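Local coordinates for protein flavodoxin (Aquifex aeolicus, PDB 2ARK) that probably serves as a low-potential electron donor to redox enzymes, using a bound FMN cofactor, at residues 15-20 and 94-99; 21-26 and 37-42; 56-61 and 69-74; 121-126 and 158-163; 131-136 and 151-156. All coordinates share one frame; numbering follows the deposited sequence.

Four of the five contacts pack helices on the parallel sheet of a flavodoxin fold; interaction 5 packs a short separate strand on one of those helices. Along the chain, interactions 2 and 3 follow one another, both falling between the two segments of interaction 1, while interaction 5 lies between those of interaction 4. Interactions 1 and 2 share helix 17-30, and their centres are about 13 Å apart; interactions 4 and 5 share helix 148-168, with centres about 12 Å apart. Interactions 1 and 3 meet through neighbouring strands 90-97 and 55-61. Helices 17-30 and 148-168 lie side by side, Val25 and Leu24 packing on Cys154, with the phosphate site of interaction 1 at the start of the first.

Interaction 1 (15-20 and 94-99); sequences TGNTKK and FSSSGG. With PO4 (phosphate ion), chain G.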
# COMPACT_ATOMS: atom_id res chain seq x y z
N THR A 15 8.81 -15.30 17.45
CA THR A 15 9.74 -15.39 18.59
C THR A 15 9.18 -14.96 19.92
O THR A 15 9.83 -15.16 20.96
CB THR A 15 11.01 -14.54 18.38
OG1 THR A 15 10.63 -13.17 18.15
CG2 THR A 15 11.81 -15.08 17.23
N GLY A 16 8.01 -14.34 19.91
CA GLY A 16 7.42 -13.82 21.13
C GLY A 16 7.29 -12.32 21.16
O GLY A 16 6.59 -11.78 22.00
N ASN A 17 7.94 -11.62 20.24
CA ASN A 17 7.98 -10.16 20.30
C ASN A 17 6.60 -9.60 20.13
O ASN A 17 6.19 -8.75 20.93
CB ASN A 17 8.94 -9.61 19.26
CG ASN A 17 10.38 -9.97 19.55
OD1 ASN A 17 10.78 -10.12 20.71
ND2 ASN A 17 11.16 -10.13 18.50
N THR A 18 5.87 -10.07 19.10
CA THR A 18 4.50 -9.64 18.87
C THR A 18 3.56 -10.05 20.02
O THR A 18 2.60 -9.30 20.30
CB THR A 18 3.96 -10.08 17.47
OG1 THR A 18 4.94 -9.71 16.48
CG2 THR A 18 2.63 -9.36 17.10
N LYS A 19 3.85 -11.18 20.71
CA LYS A 19 3.13 -11.55 21.94
C LYS A 19 3.34 -10.51 23.03
O LYS A 19 2.38 -10.10 23.67
CB LYS A 19 3.49 -12.97 22.46
CG LYS A 19 2.43 -13.57 23.48
CD LYS A 19 2.98 -14.50 24.55
CE LYS A 19 1.89 -15.18 25.39
NZ LYS A 19 2.26 -16.62 25.88
N LYS A 20 4.56 -10.07 23.25
CA LYS A 20 4.83 -8.99 24.21
C LYS A 20 4.10 -7.68 23.83
O LYS A 20 3.48 -7.05 24.69
CB LYS A 20 6.34 -8.79 24.40
CG LYS A 20 6.98 -9.78 25.41
CD LYS A 20 7.05 -11.22 24.85
CE LYS A 20 6.80 -12.38 25.90
NZ LYS A 20 6.46 -13.72 25.23
N PHE A 94 -0.91 -4.18 14.58
CA PHE A 94 0.44 -3.93 15.17
C PHE A 94 1.45 -4.97 14.70
O PHE A 94 1.06 -6.06 14.25
CB PHE A 94 0.40 -3.81 16.69
CG PHE A 94 -0.18 -5.02 17.41
CD1 PHE A 94 -1.57 -5.16 17.57
CD2 PHE A 94 0.67 -5.97 18.01
CE1 PHE A 94 -2.11 -6.26 18.25
CE2 PHE A 94 0.15 -7.07 18.71
CZ PHE A 94 -1.24 -7.23 18.82
N SER A 95 2.74 -4.65 14.76
CA SER A 95 3.72 -5.53 14.14
C SER A 95 5.13 -5.25 14.63
O SER A 95 5.50 -4.08 14.93
CB SER A 95 3.68 -5.36 12.60
OG SER A 95 4.51 -6.31 11.93
N SER A 96 5.91 -6.32 14.72
CA SER A 96 7.29 -6.28 15.16
C SER A 96 8.06 -6.77 13.96
O SER A 96 7.65 -7.75 13.33
CB SER A 96 7.48 -7.23 16.34
OG SER A 96 8.83 -7.28 16.77
N SER A 97 9.16 -6.09 13.63
CA SER A 97 10.06 -6.50 12.53
C SER A 97 11.46 -6.72 13.05
O SER A 97 11.71 -6.50 14.20
CB SER A 97 10.07 -5.45 11.41
OG SER A 97 10.39 -4.17 11.94
N GLY A 98 12.35 -7.18 12.18
CA GLY A 98 13.74 -7.43 12.51
C GLY A 98 14.48 -6.12 12.70
O GLY A 98 15.45 -6.05 13.46
N GLY A 99 14.00 -5.07 12.06
CA GLY A 99 14.72 -3.81 12.04
C GLY A 99 13.83 -2.65 11.66
O GLY A 99 12.80 -2.85 11.00
P PO4 G . 7.43 -12.12 16.73
O1 PO4 G . 8.13 -11.03 15.96
O2 PO4 G . 7.64 -13.41 16.03
O3 PO4 G . 8.03 -12.32 18.07
O4 PO4 G . 5.98 -11.90 16.81
O HOH W 1 10.23 -9.66 15.63
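A phosphate-binding loop lies where Asn17 and Thr18, starting helix 17-30, meet Ser96 and Phe94 on strand 90-97. Its bound phosphate ion, probably from the crystallisation liquor, is held by the loop before the helix: Thr15 N donates to O2 at 2.6 Å, Thr15 OG1 to O3 at 2.7 Å, and Thr18 N to O4 at 2.9 Å. Thr18 OG1 also faces O4, at a distance too short to be trusted in detail. Such a threonine- and glycine-rich turn, in the order Thr-Gly-Asn-Thr, is the phosphate-binding loop of flavodoxins, so the ion probably marks the place of the FMN phosphate, with the positive end of the helix dipole likely to favour it. Gly16, the N-cap, has backbone angles that suit glycine. Across the contact, Asn17 CB lies 3.4 Å from Ser96 OG, and a water bridges the two, accepting from Asn17 ND2 (3.1 Å) and donating to Ser96 OG (3.0 Å), while Ser96 OG itself bonds to Gly143 O. With an alanine here the water, robbed of its amide donor, would probably sit less firmly beside Ser96. Thr18 divides its branches: while OG1 faces the anion, CG2, trans to the backbone N, reaches Phe94 CE2 at 3.7 Å, and Thr18 O lies at the edge of that ring.

Interaction 2 (21-26 and 37-42); sequences MAELVA and VRLKHV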
# COMPACT_ATOMS: atom_id res chain seq x y z
N MSE A 21 4.12 -7.31 22.55
CA MSE A 21 3.27 -6.20 22.07
C MSE A 21 1.80 -6.41 22.37
O MSE A 21 1.13 -5.50 22.79
CB MSE A 21 3.40 -5.98 20.57
CG MSE A 21 4.80 -5.67 20.10
SE MSE A 21 4.82 -5.30 18.18
CE MSE A 21 4.17 -3.39 18.20
N ALA A 22 1.30 -7.62 22.14
CA ALA A 22 -0.14 -7.94 22.26
C ALA A 22 -0.62 -7.79 23.69
O ALA A 22 -1.75 -7.36 23.94
CB ALA A 22 -0.39 -9.33 21.78
N GLU A 23 0.27 -8.13 24.62
CA GLU A 23 -0.05 -8.08 26.04
C GLU A 23 -0.17 -6.63 26.47
O GLU A 23 -1.02 -6.30 27.30
CB GLU A 23 1.02 -8.80 26.85
CG GLU A 23 0.94 -10.30 26.82
CD GLU A 23 2.20 -10.97 27.36
OE1 GLU A 23 3.24 -10.29 27.54
OE2 GLU A 23 2.18 -12.19 27.61
N LEU A 24 0.68 -5.77 25.90
CA LEU A 24 0.69 -4.34 26.18
C LEU A 24 -0.49 -3.62 25.55
O LEU A 24 -1.06 -2.71 26.17
CB LEU A 24 2.00 -3.72 25.73
CG LEU A 24 3.19 -4.06 26.64
CD1 LEU A 24 4.53 -3.87 25.91
CD2 LEU A 24 3.14 -3.30 27.97
N VAL A 25 -0.86 -4.04 24.34
CA VAL A 25 -2.09 -3.55 23.70
C VAL A 25 -3.32 -3.86 24.59
O VAL A 25 -4.17 -2.99 24.83
CB VAL A 25 -2.28 -4.13 22.25
CG1 VAL A 25 -3.63 -3.70 21.65
CG2 VAL A 25 -1.16 -3.69 21.35
N ALA A 26 -3.36 -5.09 25.09
CA ALA A 26 -4.47 -5.60 25.87
C ALA A 26 -4.58 -4.87 27.20
O ALA A 26 -5.69 -4.56 27.66
CB ALA A 26 -4.29 -7.07 26.11
N VAL A 37 -11.64 -7.28 27.69
CA VAL A 37 -10.62 -7.68 26.71
C VAL A 37 -10.43 -9.21 26.62
O VAL A 37 -10.39 -9.90 27.63
CB VAL A 37 -9.27 -6.94 26.99
CG1 VAL A 37 -8.15 -7.36 26.02
CG2 VAL A 37 -9.48 -5.43 26.93
N ARG A 38 -10.35 -9.74 25.40
CA ARG A 38 -9.96 -11.13 25.20
C ARG A 38 -8.61 -11.05 24.51
O ARG A 38 -8.48 -10.30 23.55
CB ARG A 38 -10.99 -11.88 24.34
CG ARG A 38 -11.81 -12.84 25.11
CD ARG A 38 -13.33 -12.69 24.98
NE ARG A 38 -13.92 -13.67 24.08
CZ ARG A 38 -15.14 -14.18 24.19
NH1 ARG A 38 -15.96 -13.84 25.17
NH2 ARG A 38 -15.55 -15.06 23.29
N LEU A 39 -7.61 -11.78 25.03
CA LEU A 39 -6.28 -11.90 24.38
C LEU A 39 -6.06 -13.33 23.86
O LEU A 39 -6.05 -14.29 24.65
CB LEU A 39 -5.19 -11.50 25.37
CG LEU A 39 -3.70 -11.62 25.03
CD1 LEU A 39 -3.29 -10.79 23.77
CD2 LEU A 39 -2.85 -11.24 26.25
N LYS A 40 -5.92 -13.49 22.54
CA LYS A 40 -5.71 -14.85 21.97
C LYS A 40 -4.57 -14.92 20.97
O LYS A 40 -4.40 -14.02 20.18
CB LYS A 40 -6.98 -15.37 21.29
CG LYS A 40 -8.29 -15.19 22.07
CD LYS A 40 -8.74 -16.41 22.82
CE LYS A 40 -10.01 -16.06 23.65
NZ LYS A 40 -10.91 -17.22 24.13
N HIS A 41 -3.79 -15.99 21.00
CA HIS A 41 -2.94 -16.36 19.87
C HIS A 41 -3.88 -16.85 18.72
O HIS A 41 -4.96 -17.40 18.97
CB HIS A 41 -1.92 -17.44 20.31
CG HIS A 41 -1.02 -17.92 19.21
ND1 HIS A 41 0.07 -17.21 18.77
CD2 HIS A 41 -1.06 -19.04 18.46
CE1 HIS A 41 0.66 -17.86 17.79
NE2 HIS A 41 -0.01 -18.98 17.57
N VAL A 42 -3.48 -16.61 17.47
CA VAL A 42 -4.25 -17.07 16.31
C VAL A 42 -4.71 -18.56 16.34
O VAL A 42 -5.84 -18.86 15.94
CB VAL A 42 -3.56 -16.72 14.96
CG1 VAL A 42 -2.27 -17.46 14.79
CG2 VAL A 42 -4.46 -17.04 13.81
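No ring enters the surface where Ala22, Glu23 and Ala26 meet Val37 and Leu39. The one ring of the two segments, that of His41, stands beyond it at the end of the strand: one face is covered by Val42 CG1, 3.9 Å above the plane and displaced toward the rim, and the ring also meets that of Tyr11 with planes at about 70°. On the side of the strand turned from the helix, the guanidinium of Arg38 makes a cation-pi contact with Trp52 and a salt bridge to Asp49. The contact itself is built from methyl and methylene groups. Leu39 spreads its two branches over the helix: CD1 comes to 3.8 Å from Ala22 CB, close to the carbonyl of the same residue, while CD2 lies 3.9 Å from Glu23 CG, the two chains crossing at a slant. Farther along, Val37 CG1, which its first torsion (178°) sets trans to the backbone N, rests 3.9 Å from Ala26 CB. The alanines suit their places because a bare methyl on the helix side leaves room for Leu39 and Val37 of the strand; the axes of these short segments run almost antiparallel (171°) and approach to 9.3 Å. This is the return half of the beta-alpha-beta crossover formed by strand 5-11, helix 17-30 and strand 35-41, and Val9 and Tyr11 of the first strand share the same apolar layer. With no hydrogen bond across it, the contact depends on burial and fit of shape, while the charged end of Glu23 can stay at the margin.

Interaction 3 (56-61 and 69-74); sequences LAVGSP and WKMKRF
Plain apolar packing joins Met71 of helix 69-78 to Val58 and Gly59 of strand 55-61, in the interior beneath the first turns of the helix. Met71 carries the contact alone from its side. It is present as selenomethionine, a label introduced for crystallography, and its chain leaves the helix with CG trans to the backbone N (-174°) and then bends at both following torsions. This folding lays the chain across Val58 rather than pointing it straight at the strand: SE lies 3.8 Å from Val58 CG1, Met71 CG 3.9 Å from that same methyl, and CE 4.0 Å. The bend also brings CE to 3.4 Å from Gly59 O, so the terminal methyl rests on backbone. Helix and strand belong to the beta-alpha-beta unit of strand 55-61, helix 69-78 and strand 90-97, a repeating element of the flavodoxin fold. A long, unbranched, flexible chain, the methionine of the natural sequence, suits the place because it spans the gap between helix and sheet and adapts to the branched valine, while Ile10 of strand 5-11 touches both residues. At the start of the connection from strand to helix, Ser60 OG donates to Pro61 O at 2.8 Å and accepts from Ser68 N, while Ser68 OG receives Met71 N. The opposite side of the helix serves the assembly: Trp69 and Arg73 each make a cation-pi contact with Arg73 and Trp69, respectively, of a second subunit.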
# COMPACT_ATOMS: atom_id res chain seq x y z
N LEU A 56 -11.13 -4.79 17.39
CA LEU A 56 -10.05 -5.77 17.23
C LEU A 56 -8.69 -5.10 17.06
O LEU A 56 -8.58 -4.15 16.28
CB LEU A 56 -10.26 -6.63 15.98
CG LEU A 56 -11.45 -7.58 15.93
CD1 LEU A 56 -12.72 -6.78 15.50
CD2 LEU A 56 -11.12 -8.69 14.96
N ALA A 57 -7.68 -5.60 17.76
CA ALA A 57 -6.29 -5.29 17.41
C ALA A 57 -5.68 -6.58 16.87
O ALA A 57 -5.78 -7.62 17.49
CB ALA A 57 -5.51 -4.76 18.62
N VAL A 58 -5.10 -6.51 15.69
CA VAL A 58 -4.58 -7.71 15.06
C VAL A 58 -3.08 -7.51 14.88
O VAL A 58 -2.67 -6.56 14.26
CB VAL A 58 -5.28 -7.95 13.67
CG1 VAL A 58 -4.64 -9.16 12.94
CG2 VAL A 58 -6.82 -8.08 13.82
N GLY A 59 -2.27 -8.39 15.47
CA GLY A 59 -0.82 -8.23 15.41
C GLY A 59 -0.14 -9.37 14.72
O GLY A 59 -0.59 -10.52 14.81
N SER A 60 0.93 -9.07 14.01
CA SER A 60 1.67 -10.11 13.35
C SER A 60 3.13 -9.71 13.34
O SER A 60 3.43 -8.52 13.26
CB SER A 60 1.20 -10.22 11.91
OG SER A 60 1.96 -11.17 11.16
N PRO A 61 4.04 -10.70 13.34
CA PRO A 61 5.42 -10.35 12.98
C PRO A 61 5.43 -9.83 11.55
O PRO A 61 4.57 -10.20 10.74
CB PRO A 61 6.15 -11.71 13.07
CG PRO A 61 5.05 -12.77 12.93
CD PRO A 61 3.86 -12.14 13.61
N TRP A 69 1.36 -15.90 7.39
CA TRP A 69 0.47 -16.79 6.69
C TRP A 69 -0.59 -17.39 7.63
O TRP A 69 -1.74 -17.65 7.18
CB TRP A 69 1.27 -17.85 5.91
CG TRP A 69 1.85 -18.97 6.70
CD1 TRP A 69 3.15 -19.10 7.10
CD2 TRP A 69 1.18 -20.19 7.13
NE1 TRP A 69 3.32 -20.31 7.77
CE2 TRP A 69 2.12 -20.96 7.84
CE3 TRP A 69 -0.15 -20.67 7.02
CZ2 TRP A 69 1.80 -22.21 8.42
CZ3 TRP A 69 -0.47 -21.89 7.62
CH2 TRP A 69 0.51 -22.66 8.28
N LYS A 70 -0.25 -17.58 8.91
CA LYS A 70 -1.22 -18.12 9.86
C LYS A 70 -2.31 -17.08 10.16
O LYS A 70 -3.47 -17.45 10.28
CB LYS A 70 -0.59 -18.72 11.15
CG LYS A 70 -0.13 -20.20 11.01
CD LYS A 70 0.23 -20.81 12.36
CE LYS A 70 0.81 -22.21 12.28
NZ LYS A 70 1.31 -22.77 13.62
N MSE A 71 -1.96 -15.80 10.24
CA MSE A 71 -2.99 -14.79 10.42
C MSE A 71 -3.86 -14.64 9.17
O MSE A 71 -5.07 -14.54 9.27
CB MSE A 71 -2.41 -13.46 10.86
CG MSE A 71 -3.47 -12.44 11.19
SE MSE A 71 -4.54 -12.94 12.83
CE MSE A 71 -3.19 -12.65 14.23
N LYS A 72 -3.23 -14.65 8.00
CA LYS A 72 -3.93 -14.64 6.74
C LYS A 72 -4.88 -15.84 6.62
O LYS A 72 -6.03 -15.68 6.18
CB LYS A 72 -2.90 -14.61 5.58
CG LYS A 72 -3.50 -14.40 4.21
CD LYS A 72 -3.97 -12.94 3.97
CE LYS A 72 -5.18 -12.87 3.02
NZ LYS A 72 -4.88 -13.61 1.77
N ARG A 73 -4.44 -17.02 7.05
CA ARG A 73 -5.28 -18.23 6.93
C ARG A 73 -6.51 -18.16 7.85
O ARG A 73 -7.60 -18.60 7.49
CB ARG A 73 -4.46 -19.47 7.22
CG ARG A 73 -5.22 -20.82 7.17
CD ARG A 73 -4.74 -21.58 8.36
NE ARG A 73 -4.02 -22.75 7.97
CZ ARG A 73 -3.18 -23.45 8.73
NH1 ARG A 73 -2.65 -24.52 8.18
NH2 ARG A 73 -2.84 -23.10 9.99
N PHE A 74 -6.32 -17.58 9.03
CA PHE A 74 -7.40 -17.39 9.95
C PHE A 74 -8.51 -16.50 9.35
O PHE A 74 -9.72 -16.81 9.45
CB PHE A 74 -6.87 -16.78 11.26
CG PHE A 74 -7.94 -16.55 12.27
CD1 PHE A 74 -8.33 -17.57 13.14
CD2 PHE A 74 -8.58 -15.31 12.35
CE1 PHE A 74 -9.35 -17.37 14.08
CE2 PHE A 74 -9.59 -15.10 13.28
CZ PHE A 74 -9.98 -16.14 14.15

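Interaction 4 (121-126 and 158-163); sequences LVFGVT and GRRLAE
Arg160, whose chain packs on Phe123 and Val125, ends in a nearly straight bond: NE donates to Glu163 OE1 at 2.7 Å with an angle of 171°. The acceptor lies in the guanidinium plane, and the bond meets OE1 nearly along its C-O direction. Arg159 NH1 reaches the other oxygen, Glu163 OE2, only weakly, so that one carboxylate links two arginines, and Arg160 NH2 has a second acid in Asp127. The fixed head makes the rest of the chain a packing surface. CB and CG, the latter anti to the backbone N (-166°), lie against Val125 CG2, with CB 3.8 Å away; the bends at the second and third torsions then bring NH1 to 3.5 Å from Val125 CG1. A leucine in its place would probably leave Glu163 OE1 without its straight partner and Asp127 with one arginine fewer. Phe123, with CG held between the backbone N and the carbonyl carbon (69°), sends its ring up to the helix, where CZ lies 3.7 Å from Leu161 CA and 4.0 Å from Leu161 CB. A flat ring suits this spot because it fills the space beside the helix backbone, and Trp164 meets it edge-to-face. Helix 148-168 thus lies on strand 121-128 and also reaches the adjacent strand 90-97, since Phe123 and Leu161 both touch Cys92; Val122, by contrast, packs on helix 104-117, and its backbone bonds to a third subunit.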
# COMPACT_ATOMS: atom_id res chain seq x y z
N LEU A 121 -14.25 -0.68 10.11
CA LEU A 121 -13.74 0.69 10.20
C LEU A 121 -12.36 0.56 10.86
O LEU A 121 -12.27 0.08 12.00
CB LEU A 121 -14.64 1.55 11.08
CG LEU A 121 -16.00 2.19 10.73
CD1 LEU A 121 -15.79 3.48 9.98
CD2 LEU A 121 -16.99 1.27 9.98
N VAL A 122 -11.30 0.97 10.14
CA VAL A 122 -9.93 0.87 10.64
C VAL A 122 -9.25 2.22 10.87
O VAL A 122 -9.62 3.25 10.30
CB VAL A 122 -9.06 -0.05 9.74
CG1 VAL A 122 -9.80 -1.39 9.46
CG2 VAL A 122 -8.72 0.66 8.42
N PHE A 123 -8.23 2.21 11.72
CA PHE A 123 -7.60 3.45 12.14
C PHE A 123 -6.14 3.17 12.59
O PHE A 123 -5.76 2.02 12.89
CB PHE A 123 -8.41 4.08 13.30
CG PHE A 123 -8.34 3.28 14.57
CD1 PHE A 123 -9.17 2.17 14.77
CD2 PHE A 123 -7.40 3.58 15.55
CE1 PHE A 123 -9.07 1.41 15.95
CE2 PHE A 123 -7.30 2.81 16.71
CZ PHE A 123 -8.12 1.73 16.90
N GLY A 124 -5.35 4.24 12.64
CA GLY A 124 -4.07 4.29 13.34
C GLY A 124 -4.15 5.43 14.35
O GLY A 124 -5.22 6.02 14.54
N VAL A 125 -3.03 5.75 15.01
CA VAL A 125 -3.03 6.72 16.11
C VAL A 125 -2.09 7.88 15.89
O VAL A 125 -0.94 7.70 15.54
CB VAL A 125 -2.72 6.05 17.48
CG1 VAL A 125 -2.63 7.07 18.58
CG2 VAL A 125 -3.78 5.02 17.81
N THR A 126 -2.59 9.09 16.09
CA THR A 126 -1.79 10.31 15.91
C THR A 126 -0.82 10.56 17.06
O THR A 126 0.26 11.12 16.86
CB THR A 126 -2.68 11.54 15.79
OG1 THR A 126 -3.67 11.49 16.81
CG2 THR A 126 -3.38 11.60 14.41
N GLY A 158 -4.22 0.03 22.19
CA GLY A 158 -5.34 -0.61 22.87
C GLY A 158 -6.25 0.39 23.53
O GLY A 158 -7.48 0.22 23.52
N ARG A 159 -5.64 1.42 24.12
CA ARG A 159 -6.31 2.59 24.72
C ARG A 159 -7.24 3.28 23.71
O ARG A 159 -8.41 3.52 24.01
CB ARG A 159 -5.26 3.63 25.14
CG ARG A 159 -5.51 4.43 26.39
CD ARG A 159 -6.93 4.90 26.65
NE ARG A 159 -7.29 4.52 28.01
CZ ARG A 159 -7.49 5.33 29.04
NH1 ARG A 159 -7.49 6.64 28.95
NH2 ARG A 159 -7.75 4.77 30.20
N ARG A 160 -6.69 3.64 22.55
CA ARG A 160 -7.46 4.31 21.52
C ARG A 160 -8.53 3.39 20.94
O ARG A 160 -9.65 3.83 20.65
CB ARG A 160 -6.55 4.91 20.44
CG ARG A 160 -7.23 5.93 19.49
CD ARG A 160 -7.88 7.16 20.16
NE ARG A 160 -7.13 7.67 21.31
CZ ARG A 160 -5.98 8.36 21.25
NH1 ARG A 160 -5.41 8.65 20.08
NH2 ARG A 160 -5.40 8.76 22.38
N LEU A 161 -8.21 2.11 20.79
CA LEU A 161 -9.19 1.10 20.38
C LEU A 161 -10.37 1.09 21.33
O LEU A 161 -11.52 1.15 20.89
CB LEU A 161 -8.56 -0.28 20.35
CG LEU A 161 -9.05 -1.36 19.38
CD1 LEU A 161 -8.78 -2.70 20.00
CD2 LEU A 161 -10.51 -1.23 18.89
N ALA A 162 -10.09 1.06 22.63
CA ALA A 162 -11.13 0.96 23.65
C ALA A 162 -11.95 2.25 23.69
O ALA A 162 -13.17 2.21 23.88
CB ALA A 162 -10.51 0.69 25.01
N GLU A 163 -11.26 3.37 23.50
CA GLU A 163 -11.89 4.68 23.40
C GLU A 163 -12.79 4.82 22.18
O GLU A 163 -13.87 5.37 22.30
CB GLU A 163 -10.81 5.75 23.41
CG GLU A 163 -10.17 5.95 24.79
CD GLU A 163 -8.90 6.84 24.76
OE1 GLU A 163 -8.29 6.97 23.66
OE2 GLU A 163 -8.51 7.37 25.83

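Interaction 5 (131-136 and 151-156); sequences KKFTLH and KEACRR
Leu135 and Ala153 are the closest backbone pair, 6.5 Å between CA atoms, where the weakly bonded strand 133-135 runs beside helix 151-156, the axes of these short segments 8.6 Å apart and 26° from parallel. Ala153 is the meeting point. Its CB lies at the edge of the Phe133 ring, near the plane, 3.6 Å from CE1; the ring swings over to it because CG is trans to the backbone N (-151°). Two residues on, Leu135 CD2 comes to 4.1 Å from Ala153 CB, while CD1 reaches 3.4 Å from Ala153 O and grazes Arg156 CB. A residue as small as alanine suits the position, since two large side chains converge on it. Arg156 turns its charged end off the strand, donating through NH1 to Glu152 OE1 at 2.8 Å; Glu152 OE2 takes Arg155 NH1 at 3.0 Å. Asp127 is a second acid for Arg156, and Glu27 one for Arg155, so the charges link this helix to strand 121-128 and to helix 17-30, beside the apolar contact. Strand 133-135 also bonds to a fourth subunit through Thr134, and Phe133 packs on Trp100 of that fourth subunit. The segment lies in the connection between strands 121-128 and 139-142, which both pair with strand 90-97, reminiscent of the loop that splits the last strand in long-chain flavodoxins, though shorter.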
# COMPACT_ATOMS: atom_id res chain seq x y z
N LYS A 131 9.18 11.61 21.79
CA LYS A 131 9.51 12.82 21.04
C LYS A 131 9.55 12.53 19.53
O LYS A 131 9.10 13.35 18.73
CB LYS A 131 10.84 13.36 21.53
CG LYS A 131 11.07 14.82 21.33
CD LYS A 131 12.29 15.22 22.19
CE LYS A 131 12.20 16.65 22.73
NZ LYS A 131 13.06 16.76 23.91
N LYS A 132 10.10 11.37 19.18
CA LYS A 132 10.18 10.89 17.79
C LYS A 132 9.55 9.50 17.66
O LYS A 132 10.03 8.65 16.91
CB LYS A 132 11.65 10.84 17.34
CG LYS A 132 12.25 12.17 17.13
CD LYS A 132 13.54 12.13 16.30
CE LYS A 132 13.75 13.51 15.62
NZ LYS A 132 12.52 13.97 14.81
N PHE A 133 8.50 9.24 18.42
CA PHE A 133 7.93 7.93 18.44
C PHE A 133 6.39 7.95 18.38
O PHE A 133 5.73 8.43 19.31
CB PHE A 133 8.45 7.09 19.63
CG PHE A 133 8.46 5.62 19.35
CD1 PHE A 133 7.35 4.83 19.62
CD2 PHE A 133 9.56 5.03 18.75
CE1 PHE A 133 7.32 3.47 19.31
CE2 PHE A 133 9.57 3.66 18.45
CZ PHE A 133 8.44 2.88 18.72
N THR A 134 5.85 7.39 17.29
CA THR A 134 4.42 7.38 17.06
C THR A 134 3.87 6.05 16.51
O THR A 134 4.56 5.02 16.55
CB THR A 134 3.96 8.62 16.24
OG1 THR A 134 2.55 8.76 16.33
CG2 THR A 134 4.41 8.56 14.77
N LEU A 135 2.63 6.05 16.04
CA LEU A 135 1.96 4.81 15.70
C LEU A 135 0.81 5.06 14.71
O LEU A 135 -0.31 4.53 14.86
CB LEU A 135 1.50 4.08 16.98
CG LEU A 135 0.60 4.73 18.05
CD1 LEU A 135 -0.35 3.67 18.64
CD2 LEU A 135 1.43 5.44 19.16
N HIS A 136 1.14 5.83 13.67
CA HIS A 136 0.16 6.31 12.70
C HIS A 136 -0.67 5.26 11.95
O HIS A 136 -1.82 5.54 11.57
CB HIS A 136 0.82 7.28 11.69
CG HIS A 136 1.26 8.57 12.28
ND1 HIS A 136 1.04 8.90 13.60
CD2 HIS A 136 1.88 9.64 11.73
CE1 HIS A 136 1.52 10.10 13.85
NE2 HIS A 136 2.03 10.58 12.73
N LYS A 151 6.97 0.49 24.69
CA LYS A 151 5.95 -0.14 25.54
C LYS A 151 4.67 0.70 25.51
O LYS A 151 3.56 0.16 25.41
CB LYS A 151 6.48 -0.41 26.96
CG LYS A 151 7.73 -1.33 26.96
CD LYS A 151 7.95 -2.17 28.24
CE LYS A 151 9.05 -1.60 29.19
NZ LYS A 151 9.46 -2.54 30.35
N GLU A 152 4.86 2.02 25.51
CA GLU A 152 3.75 2.98 25.56
C GLU A 152 2.98 3.06 24.25
O GLU A 152 1.76 3.20 24.27
CB GLU A 152 4.22 4.37 26.04
CG GLU A 152 3.10 5.36 26.43
CD GLU A 152 2.03 4.79 27.37
OE1 GLU A 152 0.85 5.15 27.19
OE2 GLU A 152 2.35 3.97 28.28
N ALA A 153 3.68 2.95 23.11
CA ALA A 153 3.02 2.86 21.79
C ALA A 153 1.98 1.73 21.78
O ALA A 153 0.87 1.91 21.27
CB ALA A 153 4.05 2.64 20.69
N CYS A 154 2.36 0.59 22.36
CA CYS A 154 1.55 -0.62 22.39
C CYS A 154 0.34 -0.42 23.25
O CYS A 154 -0.76 -0.73 22.85
CB CYS A 154 2.34 -1.81 22.91
SG CYS A 154 3.63 -2.39 21.78
N ARG A 155 0.56 0.11 24.43
CA ARG A 155 -0.52 0.50 25.29
C ARG A 155 -1.47 1.50 24.63
O ARG A 155 -2.69 1.33 24.70
CB ARG A 155 0.06 1.07 26.56
CG ARG A 155 0.78 0.09 27.46
CD ARG A 155 0.96 0.71 28.87
NE ARG A 155 1.97 -0.03 29.63
CZ ARG A 155 3.24 0.34 29.75
NH1 ARG A 155 3.68 1.47 29.20
NH2 ARG A 155 4.09 -0.43 30.45
N ARG A 156 -0.92 2.52 23.98
CA ARG A 156 -1.76 3.56 23.38
C ARG A 156 -2.74 3.03 22.32
O ARG A 156 -3.90 3.49 22.25
CB ARG A 156 -0.93 4.71 22.79
CG ARG A 156 -1.79 5.91 22.38
CD ARG A 156 -2.50 6.51 23.63
NE ARG A 156 -1.54 6.59 24.73
CZ ARG A 156 -0.75 7.63 24.96
NH1 ARG A 156 0.10 7.58 25.96
NH2 ARG A 156 -0.82 8.72 24.21